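Local coordinates for sensor protein (Bacteroides thetaiotaomicron, PDB 2X7X), which binds fructose through this periplasmic domain of a hybrid two-component sensor that probably relays the signal through its own histidine kinase, at residues 124-136 with 182-195. Numbering follows the deposited sequence.
Sequences SLKGKGNIVELTG and MLRRHPKIDAVYAH
Asp190 OD2, just before strand 191-194, is gripped by two donors: Asn130 N reaches its anti lone pair at 2.7 Å, nearly straight at 168°, and Lys188 NZ adds a salt bridge from the syn side. Asn130 answers through its side chain, ND2 binding Lys188 O at 3.1 Å from above the carbonyl plane. From there strands 128-135 and 191-194 run in register, Val132 giving its N-H to Ala191 O and taking one from Tyr193 N. On the face of Val132 and Leu134, Met182 from helix 172-185 lies antiparallel to both side chains, its SD 3.7 Å from Val132 CB. The other face illustrates how buried polar groups satisfy each other: Glu133, its CG anti to the backbone N (chi1 -172°), runs alongside the Tyr193 ring, and OE2 accepts a 2.8 Å hydrogen bond from His195 NE2, in the imidazole plane but above that of the carboxylate; OE1 binds His147. Thr135 CA sits over the imidazole face. With an alanine replacing His195, Glu133 OE2 would probably lack that mate. Helix 141-155 leads to edge strand 159-167 and helix 172-185 back to 191-194, the 2-1-3 order of a Rossmann-like periplasmic-binding-protein lobe, continuing through His195 to fructose-binding Asn196.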
ATOM      1  N   SER A 124      -7.768   1.293  23.253  1.00 27.27           N
ATOM      2  CA  SER A 124      -9.041   1.713  22.700  1.00 27.57           C
ATOM      3  C   SER A 124     -10.161   1.745  23.741  1.00 28.10           C
ATOM      4  O   SER A 124     -11.060   2.590  23.664  1.00 28.60           O
ATOM      5  CB  SER A 124      -9.420   0.815  21.526  1.00 27.41           C
ATOM      6  OG  SER A 124     -10.715   1.132  21.050  1.00 28.79           O
ATOM      7  N   LEU A 125     -10.113   0.830  24.707  1.00 28.51           N
ATOM      8  CA  LEU A 125     -11.084   0.807  25.802  1.00 29.01           C
ATOM      9  C   LEU A 125     -10.599   1.647  26.989  1.00 29.83           C
ATOM     10  O   LEU A 125     -11.185   1.603  28.079  1.00 30.01           O
ATOM     11  CB  LEU A 125     -11.334  -0.629  26.270  1.00 28.85           C
ATOM     12  CG  LEU A 125     -11.875  -1.670  25.293  1.00 28.60           C
ATOM     13  CD1 LEU A 125     -12.135  -2.969  26.032  1.00 28.02           C
ATOM     14  CD2 LEU A 125     -13.130  -1.185  24.606  1.00 26.55           C
ATOM     15  N   LYS A 126      -9.505   2.385  26.793  1.00 30.56           N
ATOM     16  CA  LYS A 126      -9.016   3.297  27.821  1.00 31.41           C
ATOM     17  C   LYS A 126      -8.767   2.571  29.152  1.00 31.26           C
ATOM     18  O   LYS A 126      -8.966   3.143  30.209  1.00 30.98           O
ATOM     19  CB  LYS A 126     -10.019   4.460  28.006  1.00 31.79           C
ATOM     20  CG  LYS A 126      -9.906   5.582  26.950  1.00 33.45           C
ATOM     21  CD  LYS A 126     -11.256   6.309  26.717  1.00 36.23           C
ATOM     22  N   GLY A 127      -8.366   1.301  29.083  1.00 31.50           N
ATOM     23  CA  GLY A 127      -7.932   0.544  30.267  1.00 31.46           C
ATOM     24  C   GLY A 127      -8.986  -0.233  31.034  1.00 31.67           C
ATOM     25  O   GLY A 127      -8.670  -0.933  32.000  1.00 31.44           O
ATOM     26  N   LYS A 128     -10.238  -0.129  30.592  1.00 32.07           N
ATOM     27  CA  LYS A 128     -11.376  -0.694  31.320  1.00 32.11           C
ATOM     28  C   LYS A 128     -12.356  -1.357  30.347  1.00 31.23           C
ATOM     29  O   LYS A 128     -12.819  -0.720  29.400  1.00 31.17           O
ATOM     30  CB  LYS A 128     -12.074   0.412  32.143  1.00 32.66           C
ATOM     31  CG  LYS A 128     -13.308  -0.050  32.984  1.00 35.35           C
ATOM     32  CD  LYS A 128     -13.729   0.997  34.062  1.00 37.75           C
ATOM     33  CE  LYS A 128     -15.016   0.545  34.822  1.00 38.81           C
ATOM     34  NZ  LYS A 128     -14.881  -0.719  35.636  1.00 36.51           N
ATOM     35  N   GLY A 129     -12.665  -2.632  30.577  1.00 30.21           N
ATOM     36  CA  GLY A 129     -13.655  -3.317  29.762  1.00 29.10           C
ATOM     37  C   GLY A 129     -13.561  -4.831  29.671  1.00 28.75           C
ATOM     38  O   GLY A 129     -12.558  -5.441  30.070  1.00 28.81           O
ATOM     39  N   ASN A 130     -14.623  -5.429  29.132  1.00 27.80           N
ATOM     40  CA  ASN A 130     -14.729  -6.875  29.006  1.00 27.22           C
ATOM     41  C   ASN A 130     -14.475  -7.347  27.575  1.00 26.39           C
ATOM     42  O   ASN A 130     -15.066  -6.819  26.631  1.00 26.21           O
ATOM     43  CB  ASN A 130     -16.120  -7.332  29.435  1.00 27.49           C
ATOM     44  CG  ASN A 130     -16.425  -7.009  30.876  1.00 27.72           C
ATOM     45  OD1 ASN A 130     -15.548  -7.039  31.748  1.00 28.57           O
ATOM     46  ND2 ASN A 130     -17.685  -6.708  31.141  1.00 27.77           N
ATOM     47  N   ILE A 131     -13.607  -8.342  27.433  1.00 25.13           N
ATOM     48  CA  ILE A 131     -13.225  -8.885  26.133  1.00 24.29           C
ATOM     49  C   ILE A 131     -13.677 -10.340  26.029  1.00 24.00           C
ATOM     50  O   ILE A 131     -13.575 -11.097  27.008  1.00 24.27           O
ATOM     51  CB  ILE A 131     -11.678  -8.871  25.923  1.00 23.99           C
ATOM     52  CG1 ILE A 131     -11.077  -7.519  26.292  1.00 24.23           C
ATOM     53  CG2 ILE A 131     -11.308  -9.258  24.485  1.00 22.59           C
ATOM     54  CD1 ILE A 131      -9.539  -7.481  26.170  1.00 25.88           C
ATOM     55  N   VAL A 132     -14.175 -10.727  24.857  1.00 22.91           N
ATOM     56  CA  VAL A 132     -14.333 -12.143  24.545  1.00 22.63           C
ATOM     57  C   VAL A 132     -13.336 -12.525  23.438  1.00 22.45           C
ATOM     58  O   VAL A 132     -13.053 -11.700  22.555  1.00 22.83           O
ATOM     59  CB  VAL A 132     -15.807 -12.525  24.201  1.00 22.68           C
ATOM     60  CG1 VAL A 132     -16.699 -12.310  25.406  1.00 23.22           C
ATOM     61  CG2 VAL A 132     -16.351 -11.731  23.016  1.00 22.57           C
ATOM     62  N   GLU A 133     -12.798 -13.750  23.507  1.00 21.81           N
ATOM     63  CA  GLU A 133     -11.803 -14.264  22.552  1.00 20.92           C
ATOM     64  C   GLU A 133     -12.339 -15.447  21.778  1.00 20.66           C
ATOM     65  O   GLU A 133     -12.889 -16.371  22.353  1.00 21.16           O
ATOM     66  CB  GLU A 133     -10.516 -14.688  23.265  1.00 21.09           C
ATOM     67  CG  GLU A 133      -9.352 -15.043  22.335  1.00 21.16           C
ATOM     68  CD  GLU A 133      -8.063 -15.435  23.065  1.00 22.89           C
ATOM     69  OE1 GLU A 133      -8.126 -15.876  24.231  1.00 23.94           O
ATOM     70  OE2 GLU A 133      -6.971 -15.338  22.466  1.00 23.66           O
ATOM     71  N   LEU A 134     -12.167 -15.415  20.462  1.00 20.44           N
ATOM     72  CA  LEU A 134     -12.528 -16.519  19.590  1.00 19.77           C
ATOM     73  C   LEU A 134     -11.263 -16.996  18.871  1.00 19.26           C
ATOM     74  O   LEU A 134     -10.721 -16.322  17.997  1.00 19.18           O
ATOM     75  CB  LEU A 134     -13.633 -16.082  18.619  1.00 19.87           C
ATOM     76  CG  LEU A 134     -14.983 -15.685  19.260  1.00 20.58           C
ATOM     77  CD1 LEU A 134     -15.818 -14.764  18.383  1.00 20.34           C
ATOM     78  CD2 LEU A 134     -15.814 -16.898  19.633  1.00 20.00           C
ATOM     79  N   THR A 135     -10.783 -18.163  19.259  1.00 19.01           N
ATOM     80  CA  THR A 135      -9.456 -18.626  18.838  1.00 19.00           C
ATOM     81  C   THR A 135      -9.482 -19.475  17.570  1.00 19.03           C
ATOM     82  O   THR A 135     -10.514 -20.024  17.187  1.00 18.78           O
ATOM     83  CB  THR A 135      -8.770 -19.452  19.974  1.00 18.85           C
ATOM     84  OG1 THR A 135      -9.240 -20.808  19.966  1.00 18.51           O
ATOM     85  CG2 THR A 135      -9.072 -18.850  21.325  1.00 19.16           C
ATOM     86  N   GLY A 136      -8.325 -19.610  16.938  1.00 19.42           N
ATOM     87  CA  GLY A 136      -8.120 -20.653  15.922  1.00 19.50           C
ATOM     88  C   GLY A 136      -8.065 -22.014  16.584  1.00 19.66           C
ATOM     89  O   GLY A 136      -8.142 -22.123  17.811  1.00 19.11           O
ATOM     90  N   MET A 182     -22.029 -16.351  23.748  1.00 29.88           N
ATOM     91  CA  MET A 182     -21.421 -15.310  24.579  1.00 29.99           C
ATOM     92  C   MET A 182     -22.348 -14.107  24.817  1.00 30.43           C
ATOM     93  O   MET A 182     -22.460 -13.620  25.952  1.00 30.32           O
ATOM     94  CB  MET A 182     -20.073 -14.869  24.009  1.00 29.45           C
ATOM     95  CG  MET A 182     -18.994 -15.918  24.118  1.00 29.90           C
ATOM     96  SD  MET A 182     -17.571 -15.565  23.070  1.00 31.91           S
ATOM     97  CE  MET A 182     -16.451 -16.859  23.579  1.00 31.84           C
ATOM     98  N   LEU A 183     -23.019 -13.645  23.759  1.00 30.75           N
ATOM     99  CA  LEU A 183     -23.987 -12.550  23.874  1.00 31.24           C
ATOM    100  C   LEU A 183     -25.105 -12.891  24.867  1.00 32.16           C
ATOM    101  O   LEU A 183     -25.427 -12.100  25.762  1.00 32.37           O
ATOM    102  CB  LEU A 183     -24.584 -12.207  22.503  1.00 30.71           C
ATOM    103  CG  LEU A 183     -23.648 -11.660  21.423  1.00 29.82           C
ATOM    104  CD1 LEU A 183     -24.184 -11.960  20.020  1.00 27.78           C
ATOM    105  CD2 LEU A 183     -23.410 -10.165  21.626  1.00 26.95           C
ATOM    106  N   ARG A 184     -25.676 -14.081  24.704  1.00 33.07           N
ATOM    107  CA  ARG A 184     -26.742 -14.571  25.551  1.00 34.25           C
ATOM    108  C   ARG A 184     -26.326 -14.563  27.035  1.00 34.13           C
ATOM    109  O   ARG A 184     -27.132 -14.210  27.909  1.00 34.32           O
ATOM    110  CB  ARG A 184     -27.093 -15.984  25.110  1.00 34.88           C
ATOM    111  CG  ARG A 184     -28.486 -16.495  25.478  1.00 38.82           C
ATOM    112  CD  ARG A 184     -28.665 -17.963  25.016  1.00 44.50           C
ATOM    113  NE  ARG A 184     -28.362 -18.149  23.579  1.00 48.58           N
ATOM    114  CZ  ARG A 184     -27.429 -18.970  23.071  1.00 48.83           C
ATOM    115  NH1 ARG A 184     -26.681 -19.731  23.870  1.00 48.75           N
ATOM    116  NH2 ARG A 184     -27.257 -19.040  21.751  1.00 47.92           N
ATOM    117  N   ARG A 185     -25.068 -14.919  27.303  1.00 33.40           N
ATOM    118  CA  ARG A 185     -24.575 -15.122  28.676  1.00 33.13           C
ATOM    119  C   ARG A 185     -23.852 -13.916  29.283  1.00 32.35           C
ATOM    120  O   ARG A 185     -23.549 -13.906  30.474  1.00 31.94           O
ATOM    121  CB  ARG A 185     -23.691 -16.389  28.759  1.00 33.25           C
ATOM    122  CG  ARG A 185     -24.482 -17.691  28.516  1.00 35.27           C
ATOM    123  CD  ARG A 185     -23.675 -18.962  28.705  1.00 37.46           C
ATOM    124  NE  ARG A 185     -22.748 -19.150  27.601  1.00 39.44           N
ATOM    125  CZ  ARG A 185     -21.453 -18.853  27.660  1.00 40.65           C
ATOM    126  NH1 ARG A 185     -20.930 -18.368  28.782  1.00 40.36           N
ATOM    127  NH2 ARG A 185     -20.679 -19.041  26.593  1.00 40.77           N
ATOM    128  N   HIS A 186     -23.578 -12.908  28.462  1.00 31.88           N
ATOM    129  CA  HIS A 186     -22.807 -11.749  28.898  1.00 31.73           C
ATOM    130  C   HIS A 186     -23.417 -10.436  28.387  1.00 31.87           C
ATOM    131  O   HIS A 186     -23.235 -10.081  27.216  1.00 32.30           O
ATOM    132  CB  HIS A 186     -21.335 -11.876  28.455  1.00 31.60           C
ATOM    133  CG  HIS A 186     -20.653 -13.111  28.957  1.00 30.98           C
ATOM    134  ND1 HIS A 186     -20.394 -13.328  30.297  1.00 31.36           N
ATOM    135  CD2 HIS A 186     -20.181 -14.197  28.304  1.00 30.00           C
ATOM    136  CE1 HIS A 186     -19.790 -14.495  30.443  1.00 30.32           C
ATOM    137  NE2 HIS A 186     -19.650 -15.043  29.249  1.00 30.16           N
ATOM    138  N   PRO A 187     -24.148  -9.711  29.262  1.00 31.75           N
ATOM    139  CA  PRO A 187     -24.781  -8.425  28.877  1.00 31.49           C
ATOM    140  C   PRO A 187     -23.800  -7.288  28.568  1.00 31.22           C
ATOM    141  O   PRO A 187     -24.149  -6.355  27.847  1.00 31.41           O
ATOM    142  CB  PRO A 187     -25.632  -8.064  30.103  1.00 31.31           C
ATOM    143  CG  PRO A 187     -25.019  -8.822  31.240  1.00 31.85           C
ATOM    144  CD  PRO A 187     -24.520 -10.114  30.632  1.00 31.66           C
ATOM    145  N   LYS A 188     -22.593  -7.356  29.119  1.00 30.91           N
ATOM    146  CA  LYS A 188     -21.612  -6.315  28.883  1.00 30.82           C
ATOM    147  C   LYS A 188     -20.367  -6.895  28.201  1.00 29.97           C
ATOM    148  O   LYS A 188     -19.539  -7.558  28.847  1.00 30.34           O
ATOM    149  CB  LYS A 188     -21.250  -5.584  30.183  1.00 31.19           C
ATOM    150  CG  LYS A 188     -20.778  -4.148  29.957  1.00 34.14           C
ATOM    151  CD  LYS A 188     -19.710  -3.698  30.983  1.00 38.71           C
ATOM    152  CE  LYS A 188     -19.201  -2.261  30.671  1.00 40.14           C
ATOM    153  NZ  LYS A 188     -17.720  -2.104  30.900  1.00 40.01           N
ATOM    154  N   ILE A 189     -20.267  -6.663  26.892  1.00 28.23           N
ATOM    155  CA  ILE A 189     -19.088  -7.006  26.116  1.00 26.90           C
ATOM    156  C   ILE A 189     -18.564  -5.765  25.369  1.00 25.97           C
ATOM    157  O   ILE A 189     -19.274  -5.147  24.581  1.00 26.07           O
ATOM    158  CB  ILE A 189     -19.361  -8.182  25.123  1.00 27.03           C
ATOM    159  CG1 ILE A 189     -19.834  -9.444  25.871  1.00 26.87           C
ATOM    160  CG2 ILE A 189     -18.106  -8.492  24.299  1.00 26.56           C
ATOM    161  CD1 ILE A 189     -20.455 -10.518  24.960  1.00 25.95           C
ATOM    162  N   ASP A 190     -17.311  -5.409  25.612  1.00 24.61           N
ATOM    163  CA  ASP A 190     -16.745  -4.195  25.023  1.00 23.08           C
ATOM    164  C   ASP A 190     -15.812  -4.463  23.830  1.00 22.00           C
ATOM    165  O   ASP A 190     -15.494  -3.550  23.065  1.00 21.36           O
ATOM    166  CB  ASP A 190     -16.059  -3.350  26.114  1.00 23.13           C
ATOM    167  CG  ASP A 190     -16.945  -3.159  27.338  1.00 23.12           C
ATOM    168  OD1 ASP A 190     -18.039  -2.575  27.210  1.00 23.09           O
ATOM    169  OD2 ASP A 190     -16.563  -3.622  28.428  1.00 24.83           O
ATOM    170  N   ALA A 191     -15.397  -5.718  23.661  1.00 20.97           N
ATOM    171  CA  ALA A 191     -14.462  -6.064  22.593  1.00 20.42           C
ATOM    172  C   ALA A 191     -14.464  -7.528  22.235  1.00 19.90           C
ATOM    173  O   ALA A 191     -14.545  -8.402  23.100  1.00 19.94           O
ATOM    174  CB  ALA A 191     -13.040  -5.631  22.952  1.00 20.25           C
ATOM    175  N   VAL A 192     -14.333  -7.781  20.939  1.00 19.32           N
ATOM    176  CA  VAL A 192     -14.155  -9.130  20.418  1.00 18.20           C
ATOM    177  C   VAL A 192     -12.756  -9.221  19.838  1.00 18.16           C
ATOM    178  O   VAL A 192     -12.372  -8.408  18.997  1.00 18.51           O
ATOM    179  CB  VAL A 192     -15.237  -9.460  19.331  1.00 17.82           C
ATOM    180  CG1 VAL A 192     -15.098 -10.884  18.810  1.00 14.97           C
ATOM    181  CG2 VAL A 192     -16.618  -9.240  19.918  1.00 17.01           C
ATOM    182  N   TYR A 193     -11.995 -10.195  20.313  1.00 18.17           N
ATOM    183  CA  TYR A 193     -10.701 -10.527  19.731  1.00 18.10           C
ATOM    184  C   TYR A 193     -10.890 -11.799  18.945  1.00 18.67           C
ATOM    185  O   TYR A 193     -11.130 -12.855  19.532  1.00 18.53           O
ATOM    186  CB  TYR A 193      -9.671 -10.754  20.829  1.00 17.65           C
ATOM    187  CG  TYR A 193      -8.308 -11.271  20.385  1.00 17.25           C
ATOM    188  CD1 TYR A 193      -7.848 -11.120  19.058  1.00 16.07           C
ATOM    189  CD2 TYR A 193      -7.457 -11.875  21.315  1.00 15.22           C
ATOM    190  CE1 TYR A 193      -6.588 -11.582  18.676  1.00 14.99           C
ATOM    191  CE2 TYR A 193      -6.203 -12.339  20.950  1.00 14.41           C
ATOM    192  CZ  TYR A 193      -5.767 -12.195  19.646  1.00 15.86           C
ATOM    193  OH  TYR A 193      -4.511 -12.666  19.332  1.00 15.19           O
ATOM    194  N   ALA A 194     -10.787 -11.694  17.622  1.00 18.92           N
ATOM    195  CA  ALA A 194     -10.940 -12.837  16.734  1.00 19.09           C
ATOM    196  C   ALA A 194      -9.580 -13.169  16.144  1.00 19.64           C
ATOM    197  O   ALA A 194      -8.869 -12.271  15.688  1.00 19.82           O
ATOM    198  CB  ALA A 194     -11.929 -12.499  15.636  1.00 19.17           C
ATOM    199  N   HIS A 195      -9.215 -14.448  16.147  1.00 20.22           N
ATOM    200  CA  HIS A 195      -7.874 -14.869  15.698  1.00 20.79           C
ATOM    201  C   HIS A 195      -7.654 -14.736  14.195  1.00 21.06           C
ATOM    202  O   HIS A 195      -6.515 -14.714  13.742  1.00 21.39           O
ATOM    203  CB  HIS A 195      -7.532 -16.289  16.178  1.00 20.85           C
ATOM    204  CG  HIS A 195      -7.132 -16.371  17.626  1.00 21.41           C
ATOM    205  ND1 HIS A 195      -6.398 -17.427  18.136  1.00 21.18           N
ATOM    206  CD2 HIS A 195      -7.352 -15.528  18.663  1.00 19.59           C
ATOM    207  CE1 HIS A 195      -6.190 -17.231  19.426  1.00 21.33           C
ATOM    208  NE2 HIS A 195      -6.767 -16.091  19.771  1.00 21.90           N
TER
HETATM  209  O   HOH W   1     -15.814  -0.170  30.507  1.00 53.47           O